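Local coordinates for coat protein (Tobacco streak virus, PDB 4Y6X), which builds the viral capsid by self-assembly and binds RNA, probably helping to package the genome and to start its translation, at residues A[61-65]-A[116-121]; A[23-29]-A[145-151]. All coordinates share one frame; numbering follows the deposited sequence.

Contact 1 of 2, residues A[61-65]-A[116-121]; sequences ETKFY and KLLNQL
F64 donates its backbone N-H to the carbonyl O of K116 at 2.9 Å (N to O), the one firm direct hydrogen bond between 61-65 and 116-121; the return bond from K116 N to F64 O is weak. A water bridges the two segments, lying 2.6 Å from T62 O and 2.8 Å from L118 N, whose proton it accepts. Within 116-121, the side chain of Q120 folds back and takes the N-H of L117 from above its carbonyl plane (N to OE1 3.0 Å, 168° at the hydrogen), tying the strand end to the short helical turn 118-121. Packing centres on the F64 ring. With CG beside its own backbone N (chi1 -68°), the ring receives K116 O at its edge, in plane, while T62 CG2, of the same segment, lies over one face toward the rim. L118 CB reaches F64 CE1 at 4.0 Å, and L121 sends CD1 to within 3.7 Å of F64 CB. F48 of helix 48-52 meets the F64 ring edge-to-face. Here the outermost strand of this chain's sheet, 107-117, passes into a helical turn, with water continuing the polar link while F64 packs on L118 and L121, a worked example within a jelly-roll fold.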
ATOM      1  N   GLU A  61     -14.427 -10.510  -5.140  1.00 39.95           N
ATOM      2  CA  GLU A  61     -14.398 -11.457  -6.250  1.00 40.82           C
ATOM      3  C   GLU A  61     -12.982 -11.997  -6.593  1.00 37.54           C
ATOM      4  O   GLU A  61     -12.845 -12.878  -7.418  1.00 32.28           O
ATOM      5  CB  GLU A  61     -14.988 -10.788  -7.515  1.00 45.75           C
ATOM      6  N   THR A  62     -11.921 -11.483  -5.975  1.00 36.07           N
ATOM      7  CA  THR A  62     -10.588 -11.933  -6.353  1.00 31.72           C
ATOM      8  C   THR A  62     -10.351 -13.385  -5.932  1.00 27.02           C
ATOM      9  O   THR A  62     -10.596 -13.723  -4.809  1.00 31.58           O
ATOM     10  CB  THR A  62      -9.522 -11.042  -5.707  1.00 35.44           C
ATOM     11  OG1 THR A  62      -9.736  -9.693  -6.139  1.00 34.63           O
ATOM     12  CG2 THR A  62      -8.094 -11.498  -6.146  1.00 35.50           C
ATOM     13  N   LYS A  63      -9.843 -14.207  -6.818  1.00 25.04           N
ATOM     14  CA  LYS A  63      -9.350 -15.519  -6.456  1.00 28.61           C
ATOM     15  C   LYS A  63      -7.809 -15.460  -6.254  1.00 26.39           C
ATOM     16  O   LYS A  63      -7.117 -14.765  -6.968  1.00 26.88           O
ATOM     17  CB  LYS A  63      -9.697 -16.503  -7.545  1.00 35.28           C
ATOM     18  CG  LYS A  63     -11.196 -16.756  -7.676  1.00 44.65           C
ATOM     19  CD  LYS A  63     -11.492 -17.652  -8.879  1.00 56.55           C
ATOM     20  CE  LYS A  63     -12.960 -17.647  -9.281  1.00 69.36           C
ATOM     21  NZ  LYS A  63     -13.252 -16.583 -10.305  1.00 74.16           N
ATOM     22  N   PHE A  64      -7.302 -16.237  -5.303  1.00 25.38           N
ATOM     23  CA  PHE A  64      -5.921 -16.234  -4.861  1.00 24.90           C
ATOM     24  C   PHE A  64      -5.285 -17.565  -5.189  1.00 25.28           C
ATOM     25  O   PHE A  64      -5.833 -18.600  -4.848  1.00 24.86           O
ATOM     26  CB  PHE A  64      -5.885 -16.024  -3.377  1.00 24.84           C
ATOM     27  CG  PHE A  64      -6.319 -14.700  -2.969  1.00 28.49           C
ATOM     28  CD1 PHE A  64      -7.656 -14.430  -2.747  1.00 30.39           C
ATOM     29  CD2 PHE A  64      -5.400 -13.673  -2.854  1.00 28.37           C
ATOM     30  CE1 PHE A  64      -8.070 -13.159  -2.351  1.00 33.95           C
ATOM     31  CE2 PHE A  64      -5.806 -12.391  -2.494  1.00 30.42           C
ATOM     32  CZ  PHE A  64      -7.133 -12.131  -2.239  1.00 35.66           C
ATOM     33  N   TYR A  65      -4.160 -17.537  -5.887  1.00 23.24           N
ATOM     34  CA  TYR A  65      -3.486 -18.753  -6.296  1.00 24.46           C
ATOM     35  C   TYR A  65      -2.174 -19.082  -5.588  1.00 25.74           C
ATOM     36  O   TYR A  65      -1.925 -20.231  -5.307  1.00 27.65           O
ATOM     37  CB  TYR A  65      -3.232 -18.707  -7.768  1.00 24.11           C
ATOM     38  CG  TYR A  65      -4.551 -18.680  -8.523  1.00 29.81           C
ATOM     39  CD1 TYR A  65      -5.252 -19.876  -8.812  1.00 33.97           C
ATOM     40  CD2 TYR A  65      -5.137 -17.493  -8.868  1.00 27.44           C
ATOM     41  CE1 TYR A  65      -6.489 -19.843  -9.518  1.00 33.70           C
ATOM     42  CE2 TYR A  65      -6.336 -17.434  -9.562  1.00 32.61           C
ATOM     43  CZ  TYR A  65      -7.008 -18.612  -9.896  1.00 35.93           C
ATOM     44  OH  TYR A  65      -8.173 -18.525 -10.578  1.00 34.23           O
ATOM     45  N   LYS A 116      -8.875 -19.837  -4.160  1.00 36.09           N
ATOM     46  CA  LYS A 116      -9.936 -19.513  -3.241  1.00 33.72           C
ATOM     47  C   LYS A 116     -10.162 -18.004  -3.148  1.00 37.98           C
ATOM     48  O   LYS A 116      -9.265 -17.204  -3.468  1.00 30.94           O
ATOM     49  CB  LYS A 116      -9.600 -20.059  -1.857  1.00 39.27           C
ATOM     50  CG  LYS A 116      -9.479 -21.604  -1.761  1.00 42.10           C
ATOM     51  CD  LYS A 116      -9.201 -21.953  -0.300  1.00 50.10           C
ATOM     52  CE  LYS A 116      -8.965 -23.428   0.005  1.00 55.76           C
ATOM     53  NZ  LYS A 116      -9.495 -24.359  -1.014  1.00 59.31           N
ATOM     54  N   LEU A 117     -11.323 -17.625  -2.623  1.00 38.01           N
ATOM     55  CA  LEU A 117     -11.654 -16.229  -2.344  1.00 41.45           C
ATOM     56  C   LEU A 117     -11.187 -15.859  -0.966  1.00 37.57           C
ATOM     57  O   LEU A 117     -10.908 -16.717  -0.118  1.00 35.00           O
ATOM     58  CB  LEU A 117     -13.153 -15.995  -2.410  1.00 45.61           C
ATOM     59  CG  LEU A 117     -13.832 -15.907  -3.798  1.00 55.06           C
ATOM     60  CD1 LEU A 117     -13.697 -17.201  -4.560  1.00 55.34           C
ATOM     61  CD2 LEU A 117     -15.310 -15.538  -3.692  1.00 60.73           C
ATOM     62  N   LEU A 118     -11.106 -14.561  -0.720  1.00 36.64           N
ATOM     63  CA  LEU A 118     -10.641 -14.041   0.571  1.00 43.06           C
ATOM     64  C   LEU A 118     -11.421 -14.573   1.772  1.00 47.36           C
ATOM     65  O   LEU A 118     -10.814 -14.944   2.785  1.00 42.44           O
ATOM     66  CB  LEU A 118     -10.638 -12.509   0.581  1.00 45.26           C
ATOM     67  CG  LEU A 118     -10.023 -11.866   1.845  1.00 54.20           C
ATOM     68  CD1 LEU A 118      -8.608 -12.383   2.146  1.00 57.44           C
ATOM     69  CD2 LEU A 118     -10.019 -10.353   1.717  1.00 58.01           C
ATOM     70  N   ASN A 119     -12.740 -14.662   1.665  1.00 47.96           N
ATOM     71  CA  ASN A 119     -13.533 -15.148   2.782  1.00 53.20           C
ATOM     72  C   ASN A 119     -13.195 -16.590   3.157  1.00 54.17           C
ATOM     73  O   ASN A 119     -13.454 -16.994   4.289  1.00 53.08           O
ATOM     74  CB  ASN A 119     -15.058 -14.973   2.553  1.00 59.01           C
ATOM     75  CG  ASN A 119     -15.545 -15.593   1.250  1.00 64.03           C
ATOM     76  OD1 ASN A 119     -15.390 -16.785   1.009  1.00 71.72           O
ATOM     77  ND2 ASN A 119     -16.155 -14.774   0.406  1.00 72.10           N
ATOM     78  N   GLN A 120     -12.626 -17.358   2.226  1.00 49.68           N
ATOM     79  CA  GLN A 120     -12.167 -18.718   2.520  1.00 46.68           C
ATOM     80  C   GLN A 120     -10.725 -18.795   3.065  1.00 49.94           C
ATOM     81  O   GLN A 120     -10.322 -19.835   3.560  1.00 55.93           O
ATOM     82  CB  GLN A 120     -12.235 -19.578   1.272  1.00 48.69           C
ATOM     83  CG  GLN A 120     -13.595 -19.895   0.707  1.00 56.14           C
ATOM     84  CD  GLN A 120     -13.461 -20.350  -0.729  1.00 60.51           C
ATOM     85  OE1 GLN A 120     -13.355 -19.533  -1.637  1.00 53.46           O
ATOM     86  NE2 GLN A 120     -13.419 -21.665  -0.942  1.00 65.36           N
ATOM     87  N   LEU A 121      -9.959 -17.711   2.975  1.00 42.20           N
ATOM     88  CA  LEU A 121      -8.573 -17.659   3.440  1.00 39.96           C
ATOM     89  C   LEU A 121      -8.369 -16.733   4.629  1.00 42.75           C
ATOM     90  O   LEU A 121      -7.263 -16.671   5.199  1.00 42.83           O
ATOM     91  CB  LEU A 121      -7.671 -17.186   2.315  1.00 37.91           C
ATOM     92  CG  LEU A 121      -7.614 -18.065   1.050  1.00 40.72           C
ATOM     93  CD1 LEU A 121      -6.956 -17.359  -0.106  1.00 39.50           C
ATOM     94  CD2 LEU A 121      -6.901 -19.368   1.321  1.00 39.02           C
TER
HETATM   95  O   HOH W   1     -11.798 -12.762  -2.700  1.00 32.61           O

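Contact 2 of 2, residues A[23-29]-A[145-151]; sequences NNQVWVT and YWIAISK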
ATOM      1  N   ASN A  23      -2.026 -17.037 -18.090  1.00 33.16           N
ATOM      2  CA  ASN A  23      -2.386 -15.763 -18.685  1.00 35.47           C
ATOM      3  C   ASN A  23      -3.576 -15.086 -18.012  1.00 30.75           C
ATOM      4  O   ASN A  23      -3.735 -13.879 -18.082  1.00 36.72           O
ATOM      5  CB  ASN A  23      -2.655 -16.067 -20.164  1.00 43.63           C
ATOM      6  CG  ASN A  23      -2.715 -14.847 -21.007  1.00 53.61           C
ATOM      7  OD1 ASN A  23      -1.827 -13.998 -20.960  1.00 62.67           O
ATOM      8  ND2 ASN A  23      -3.779 -14.736 -21.800  1.00 58.23           N
ATOM      9  N   ASN A  24      -4.384 -15.827 -17.276  1.00 26.60           N
ATOM     10  CA  ASN A  24      -5.443 -15.216 -16.501  1.00 28.92           C
ATOM     11  C   ASN A  24      -5.107 -14.830 -15.011  1.00 27.10           C
ATOM     12  O   ASN A  24      -6.002 -14.513 -14.219  1.00 23.88           O
ATOM     13  CB  ASN A  24      -6.630 -16.136 -16.522  1.00 27.01           C
ATOM     14  CG  ASN A  24      -6.372 -17.413 -15.801  1.00 33.38           C
ATOM     15  OD1 ASN A  24      -5.239 -17.838 -15.627  1.00 32.81           O
ATOM     16  ND2 ASN A  24      -7.433 -18.045 -15.373  1.00 40.82           N
ATOM     17  N   GLN A  25      -3.828 -14.777 -14.680  1.00 27.04           N
ATOM     18  CA  GLN A  25      -3.372 -14.369 -13.326  1.00 28.73           C
ATOM     19  C   GLN A  25      -2.320 -13.260 -13.427  1.00 25.73           C
ATOM     20  O   GLN A  25      -1.640 -13.208 -14.401  1.00 25.80           O
ATOM     21  CB  GLN A  25      -2.721 -15.572 -12.681  1.00 29.23           C
ATOM     22  CG  GLN A  25      -3.699 -16.659 -12.335  1.00 32.40           C
ATOM     23  CD  GLN A  25      -3.019 -17.855 -11.687  1.00 34.53           C
ATOM     24  OE1 GLN A  25      -1.980 -17.733 -11.094  1.00 33.89           O
ATOM     25  NE2 GLN A  25      -3.634 -19.008 -11.799  1.00 36.91           N
ATOM     26  N   VAL A  26      -2.177 -12.441 -12.384  1.00 23.20           N
ATOM     27  CA  VAL A  26      -1.088 -11.498 -12.245  1.00 23.59           C
ATOM     28  C   VAL A  26      -0.498 -11.574 -10.827  1.00 21.19           C
ATOM     29  O   VAL A  26      -1.132 -12.064  -9.890  1.00 20.71           O
ATOM     30  CB  VAL A  26      -1.510 -10.032 -12.488  1.00 27.28           C
ATOM     31  CG1 VAL A  26      -1.878  -9.841 -13.944  1.00 31.48           C
ATOM     32  CG2 VAL A  26      -2.661  -9.620 -11.572  1.00 25.90           C
ATOM     33  N   TRP A  27       0.706 -11.045 -10.712  1.00 18.61           N
ATOM     34  CA  TRP A  27       1.393 -10.825  -9.455  1.00 20.89           C
ATOM     35  C   TRP A  27       1.031  -9.480  -8.930  1.00 24.28           C
ATOM     36  O   TRP A  27       1.015  -8.514  -9.690  1.00 27.57           O
ATOM     37  CB  TRP A  27       2.905 -10.877  -9.631  1.00 19.05           C
ATOM     38  CG  TRP A  27       3.471 -12.259  -9.870  1.00 20.61           C
ATOM     39  CD1 TRP A  27       4.019 -12.738 -11.021  1.00 21.41           C
ATOM     40  CD2 TRP A  27       3.513 -13.322  -8.928  1.00 19.46           C
ATOM     41  NE1 TRP A  27       4.448 -14.034 -10.824  1.00 20.52           N
ATOM     42  CE2 TRP A  27       4.111 -14.427  -9.564  1.00 20.06           C
ATOM     43  CE3 TRP A  27       3.167 -13.427  -7.573  1.00 20.07           C
ATOM     44  CZ2 TRP A  27       4.330 -15.605  -8.925  1.00 19.84           C
ATOM     45  CZ3 TRP A  27       3.344 -14.607  -6.952  1.00 20.11           C
ATOM     46  CH2 TRP A  27       3.949 -15.682  -7.599  1.00 21.03           C
ATOM     47  N   VAL A  28       0.738  -9.420  -7.642  1.00 23.26           N
ATOM     48  CA  VAL A  28       0.699  -8.179  -6.930  1.00 23.74           C
ATOM     49  C   VAL A  28       1.567  -8.321  -5.703  1.00 26.61           C
ATOM     50  O   VAL A  28       1.899  -9.460  -5.272  1.00 21.61           O
ATOM     51  CB  VAL A  28      -0.746  -7.793  -6.524  1.00 26.23           C
ATOM     52  CG1 VAL A  28      -1.616  -7.557  -7.785  1.00 26.47           C
ATOM     53  CG2 VAL A  28      -1.369  -8.820  -5.617  1.00 27.04           C
ATOM     54  N   THR A  29       1.993  -7.194  -5.125  1.00 23.36           N
ATOM     55  CA  THR A  29       2.926  -7.235  -4.019  1.00 26.47           C
ATOM     56  C   THR A  29       2.642  -6.101  -3.102  1.00 31.88           C
ATOM     57  O   THR A  29       2.084  -5.092  -3.540  1.00 31.29           O
ATOM     58  CB  THR A  29       4.412  -7.130  -4.474  1.00 31.61           C
ATOM     59  OG1 THR A  29       5.310  -7.281  -3.352  1.00 34.54           O
ATOM     60  CG2 THR A  29       4.744  -5.746  -5.125  1.00 31.01           C
ATOM     61  N   TYR A 145       5.672  -9.164   0.183  1.00 26.84           N
ATOM     62  CA  TYR A 145       4.767 -10.290  -0.046  1.00 27.71           C
ATOM     63  C   TYR A 145       4.392 -10.282  -1.501  1.00 27.43           C
ATOM     64  O   TYR A 145       4.167  -9.195  -2.061  1.00 24.40           O
ATOM     65  CB  TYR A 145       3.501 -10.079   0.714  1.00 29.05           C
ATOM     66  CG  TYR A 145       3.664  -9.907   2.202  1.00 32.04           C
ATOM     67  CD1 TYR A 145       4.199 -10.900   2.974  1.00 37.05           C
ATOM     68  CD2 TYR A 145       3.263  -8.743   2.821  1.00 30.77           C
ATOM     69  CE1 TYR A 145       4.330 -10.741   4.334  1.00 41.36           C
ATOM     70  CE2 TYR A 145       3.417  -8.550   4.163  1.00 34.18           C
ATOM     71  CZ  TYR A 145       3.938  -9.560   4.924  1.00 41.11           C
ATOM     72  OH  TYR A 145       4.041  -9.385   6.275  1.00 41.37           O
ATOM     73  N   TRP A 146       4.390 -11.456  -2.145  1.00 22.57           N
ATOM     74  CA  TRP A 146       3.968 -11.550  -3.551  1.00 21.85           C
ATOM     75  C   TRP A 146       2.783 -12.508  -3.591  1.00 24.03           C
ATOM     76  O   TRP A 146       2.872 -13.560  -3.025  1.00 21.77           O
ATOM     77  CB  TRP A 146       5.081 -12.085  -4.434  1.00 21.68           C
ATOM     78  CG  TRP A 146       6.092 -11.108  -4.637  1.00 23.60           C
ATOM     79  CD1 TRP A 146       7.190 -10.912  -3.875  1.00 25.11           C
ATOM     80  CD2 TRP A 146       6.121 -10.096  -5.643  1.00 22.27           C
ATOM     81  NE1 TRP A 146       7.915  -9.847  -4.349  1.00 25.47           N
ATOM     82  CE2 TRP A 146       7.299  -9.344  -5.448  1.00 24.87           C
ATOM     83  CE3 TRP A 146       5.311  -9.793  -6.721  1.00 26.95           C
ATOM     84  CZ2 TRP A 146       7.654  -8.249  -6.255  1.00 25.22           C
ATOM     85  CZ3 TRP A 146       5.662  -8.701  -7.544  1.00 26.76           C
ATOM     86  CH2 TRP A 146       6.836  -7.972  -7.313  1.00 28.70           C
ATOM     87  N   ILE A 147       1.707 -12.126  -4.258  1.00 20.74           N
ATOM     88  CA  ILE A 147       0.510 -12.885  -4.352  1.00 22.65           C
ATOM     89  C   ILE A 147       0.093 -12.968  -5.808  1.00 22.12           C
ATOM     90  O   ILE A 147       0.040 -11.947  -6.498  1.00 22.12           O
ATOM     91  CB  ILE A 147      -0.575 -12.227  -3.531  1.00 24.84           C
ATOM     92  CG1 ILE A 147      -0.039 -11.947  -2.159  1.00 30.32           C
ATOM     93  CG2 ILE A 147      -1.778 -13.120  -3.401  1.00 27.76           C
ATOM     94  CD1 ILE A 147      -0.930 -11.054  -1.343  1.00 35.24           C
ATOM     95  N   ALA A 148      -0.186 -14.171  -6.272  1.00 18.95           N
ATOM     96  CA  ALA A 148      -0.733 -14.365  -7.596  1.00 20.54           C
ATOM     97  C   ALA A 148      -2.258 -14.418  -7.443  1.00 22.31           C
ATOM     98  O   ALA A 148      -2.766 -15.216  -6.673  1.00 22.63           O
ATOM     99  CB  ALA A 148      -0.238 -15.629  -8.201  1.00 22.13           C
ATOM    100  N   ILE A 149      -2.939 -13.521  -8.178  1.00 20.83           N
ATOM    101  CA  ILE A 149      -4.357 -13.375  -8.141  1.00 22.22           C
ATOM    102  C   ILE A 149      -4.952 -13.445  -9.542  1.00 21.15           C
ATOM    103  O   ILE A 149      -4.251 -13.287 -10.547  1.00 19.30           O
ATOM    104  CB  ILE A 149      -4.765 -12.076  -7.502  1.00 21.22           C
ATOM    105  CG1 ILE A 149      -4.223 -10.914  -8.284  1.00 23.69           C
ATOM    106  CG2 ILE A 149      -4.294 -12.040  -6.052  1.00 25.45           C
ATOM    107  CD1 ILE A 149      -4.836  -9.586  -7.890  1.00 23.03           C
ATOM    108  N   SER A 150      -6.246 -13.628  -9.599  1.00 22.90           N
ATOM    109  CA  SER A 150      -6.990 -13.482 -10.864  1.00 25.49           C
ATOM    110  C   SER A 150      -6.784 -12.088 -11.414  1.00 25.48           C
ATOM    111  O   SER A 150      -6.789 -11.097 -10.660  1.00 25.71           O
ATOM    112  CB  SER A 150      -8.514 -13.782 -10.680  1.00 28.98           C
ATOM    113  OG  SER A 150      -9.054 -13.244  -9.485  1.00 37.45           O
ATOM    114  N   LYS A 151      -6.535 -12.034 -12.711  1.00 26.83           N
ATOM    115  CA  LYS A 151      -6.176 -10.796 -13.393  1.00 28.68           C
ATOM    116  C   LYS A 151      -7.349  -9.814 -13.367  1.00 34.58           C
ATOM    117  O   LYS A 151      -8.454 -10.164 -13.739  1.00 34.79           O
ATOM    118  CB  LYS A 151      -5.810 -11.084 -14.820  1.00 28.80           C
ATOM    119  CG  LYS A 151      -5.455  -9.886 -15.653  1.00 35.62           C
ATOM    120  CD  LYS A 151      -4.932 -10.421 -17.015  1.00 35.47           C
ATOM    121  CE  LYS A 151      -3.460 -10.758 -16.925  1.00 43.10           C
ATOM    122  NZ  LYS A 151      -2.859 -11.036 -18.256  1.00 49.26           N
TER
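T29 has its OG1 opposite the main-chain nitrogen (chi1 -175°), which carries the hydroxyl to Y145 O as donor at 2.6 Å, while W146 lays its indole under the same threonine. T29 CB thus sits 3.5 Å from the centroid of the six-membered ring of W146, only 6° off the ring normal, a close CH-pi contact. The setting is the antiparallel pairing of strands 25-29 and 145-150 in one sheet of the jelly-roll barrel. V26 with I149 and V28 with I147 are the hydrogen-bonded pairs, each closed by two N-H...O bonds of 2.9 Å between backbone N and O, nearly straight in the second pair. On the face of T29 and W146, A148 CB stands over the six-membered ring of W27, whose NE1 is held by L19 O. The second subunit packs on part of this face: its F161 meets W146 edge-to-face, and its P157 packs on W27. The other face is aliphatic, with V28 CG1 against I149 CD1 at 3.8 Å. Past the strand ends, K151 N bonds to N24 O, and the lysine chain, bent at chi3 (-85°), passes tightly by V26 CG1 before NZ meets N23 O at 3.0 Å, in the carbonyl plane.

Both contacts belong to one four-stranded antiparallel sheet, ordered 25-30, 140-150, 63-73, 107-117, so that each joins an outermost strand of this chain to an inner one. Their centres lie 12 Å apart, and the two inner strands pair directly between them: Y65 N lies 2.8 Å from A148 O and K63 N 2.9 Å from S150 OG, both probable hydrogen bonds. Q25 of the outer strand 25-30 also reaches over to strand 63-73, NE2 coming within 3.4 Å of Y65 CG. Along the sequence contact 1 is nested inside the loop that contact 2 closes. The second subunit packs on contact 2 but does not touch contact 1, so of the two, contact 2 is the one at the interface of this domain-swapped dimer.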